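Side-chain contact in arginase (PDB 4RHJ), which is of unknown function, an arginase-like protein of the arginase-deacetylase fold that evolved without the binuclear manganese cluster of its family: residues I243-L248 / P254-P259. Sequence-based numbering, arbitrary orientation.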
loop_
_atom_site.group_PDB
_atom_site.type_symbol
_atom_site.label_atom_id
_atom_site.label_comp_id
_atom_site.label_asym_id
_atom_site.label_seq_id
_atom_site.Cartn_x
_atom_site.Cartn_y
_atom_site.Cartn_z
ATOM N N ILE A 243 9.588 -12.983 -12.488
ATOM C CA ILE A 243 8.933 -12.023 -11.613
ATOM C C ILE A 243 8.724 -10.691 -12.321
ATOM O O ILE A 243 9.655 -9.936 -12.551
ATOM C CB ILE A 243 9.752 -11.804 -10.318
ATOM C CG1 ILE A 243 9.626 -13.024 -9.396
ATOM C CG2 ILE A 243 9.326 -10.519 -9.604
ATOM C CD1 ILE A 243 10.597 -13.016 -8.243
ATOM N N ASP A 244 7.494 -10.448 -12.723
ATOM C CA ASP A 244 7.110 -9.163 -13.257
ATOM C C ASP A 244 6.646 -8.308 -12.100
ATOM O O ASP A 244 5.774 -8.706 -11.326
ATOM C CB ASP A 244 6.005 -9.310 -14.286
ATOM C CG ASP A 244 5.791 -8.048 -15.108
ATOM O OD1 ASP A 244 6.131 -6.946 -14.646
ATOM O OD2 ASP A 244 5.269 -8.170 -16.232
ATOM N N ALA A 245 7.261 -7.142 -11.988
ATOM C CA ALA A 245 6.918 -6.153 -10.991
ATOM C C ALA A 245 5.443 -5.761 -11.093
ATOM O O ALA A 245 4.840 -5.270 -10.126
ATOM C CB ALA A 245 7.818 -4.940 -11.146
ATOM N N SER A 246 4.856 -6.004 -12.259
ATOM C CA SER A 246 3.440 -5.722 -12.453
ATOM C C SER A 246 2.565 -6.582 -11.504
ATOM O O SER A 246 1.411 -6.234 -11.220
ATOM C CB SER A 246 3.043 -5.965 -13.903
ATOM O OG SER A 246 2.929 -7.349 -14.154
ATOM N N VAL A 247 3.119 -7.686 -11.003
ATOM C CA VAL A 247 2.366 -8.556 -10.096
ATOM C C VAL A 247 2.013 -7.857 -8.789
ATOM O O VAL A 247 0.971 -8.140 -8.210
ATOM C CB VAL A 247 3.124 -9.875 -9.752
ATOM C CG1 VAL A 247 4.188 -9.668 -8.674
ATOM C CG2 VAL A 247 2.135 -10.958 -9.261
ATOM N N LEU A 248 2.869 -6.953 -8.314
ATOM C CA LEU A 248 2.597 -6.251 -7.060
ATOM C C LEU A 248 1.428 -5.296 -7.269
ATOM O O LEU A 248 0.830 -5.269 -8.333
ATOM C CB LEU A 248 3.843 -5.497 -6.573
ATOM C CG LEU A 248 5.024 -6.377 -6.145
ATOM C CD1 LEU A 248 6.274 -5.582 -5.832
ATOM C CD2 LEU A 248 4.626 -7.177 -4.944
ATOM N N PRO A 254 4.594 1.054 -8.584
ATOM C CA PRO A 254 3.986 1.874 -9.636
ATOM C C PRO A 254 4.724 1.859 -10.980
ATOM O O PRO A 254 4.112 2.186 -11.996
ATOM C CB PRO A 254 4.012 3.278 -9.028
ATOM C CG PRO A 254 4.976 3.214 -7.935
ATOM C CD PRO A 254 4.936 1.849 -7.405
ATOM N N ALA A 255 5.991 1.446 -10.991
ATOM C CA ALA A 255 6.866 1.667 -12.146
ATOM C C ALA A 255 6.751 0.624 -13.247
ATOM O O ALA A 255 7.756 0.050 -13.662
ATOM C CB ALA A 255 8.303 1.752 -11.695
ATOM N N VAL A 256 5.531 0.424 -13.740
ATOM C CA VAL A 256 5.258 -0.536 -14.807
ATOM C C VAL A 256 4.344 0.058 -15.892
ATOM O O VAL A 256 3.533 0.921 -15.597
ATOM C CB VAL A 256 4.611 -1.824 -14.236
ATOM C CG1 VAL A 256 5.544 -2.495 -13.237
ATOM C CG2 VAL A 256 3.270 -1.517 -13.575
ATOM N N ASP A 257 4.474 -0.437 -17.130
ATOM C CA ASP A 257 3.735 0.038 -18.317
ATOM C C ASP A 257 2.273 0.481 -18.080
ATOM O O ASP A 257 2.003 1.682 -17.888
ATOM C CB ASP A 257 3.761 -1.053 -19.403
ATOM C CG ASP A 257 3.473 -0.506 -20.795
ATOM O OD1 ASP A 257 3.674 0.710 -20.998
ATOM O OD2 ASP A 257 3.067 -1.290 -21.691
ATOM N N SER A 258 1.346 -0.473 -18.131
ATOM C CA SER A 258 -0.055 -0.233 -17.789
ATOM C C SER A 258 -0.324 -0.927 -16.466
ATOM O O SER A 258 -0.704 -2.081 -16.448
ATOM C CB SER A 258 -1.024 -0.753 -18.869
ATOM O OG SER A 258 -0.861 -0.137 -20.135
ATOM N N PRO A 259 -0.107 -0.218 -15.352
ATOM C CA PRO A 259 -0.207 -0.790 -14.009
ATOM C C PRO A 259 -1.614 -1.296 -13.723
ATOM O O PRO A 259 -2.618 -0.718 -14.175
ATOM C CB PRO A 259 0.167 0.384 -13.105
ATOM C CG PRO A 259 -0.157 1.566 -13.898
ATOM C CD PRO A 259 0.168 1.220 -15.307
#
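With CG1 anti to its own carbonyl carbon and beside its backbone N (chi1 -61°), V256 turns this methyl to A245 and S246 and makes the close contacts with it. CG1 lies 3.7 Å from S246 N and 3.9 Å from both A245 C and A245 CB, so one branch rests on the A245–S246 peptide and beside the alanine methyl. No hydrogen bond crosses between the segments; a methyl packs on a peptide, with one methyl-methyl contact, small and buried. The peptide under V256 is held from within its own segment: CG of D244 is anti to the backbone N (chi1 -167°), which places OD1 where it accepts the S246 N-H (N to OD1 2.9 Å), an Asx turn, nearly straight (168°) and arriving from above the carboxylate plane. D244, a manganese ligand position with no metal bound in this chain, also bonds through OD2 to S169 OG, which meets S246 OG as well. On the V256 side, A255 centres an inverse gamma turn, and V256 O takes a hydrogen bond from R297 of the second subunit. The contact packs the loop leading to helix 266-274 against the 3-10 turn 245-247, which follows strand 239-244; that strand runs between strands 281-287 and 163-168, with helix 303-316 touching A245 through L308.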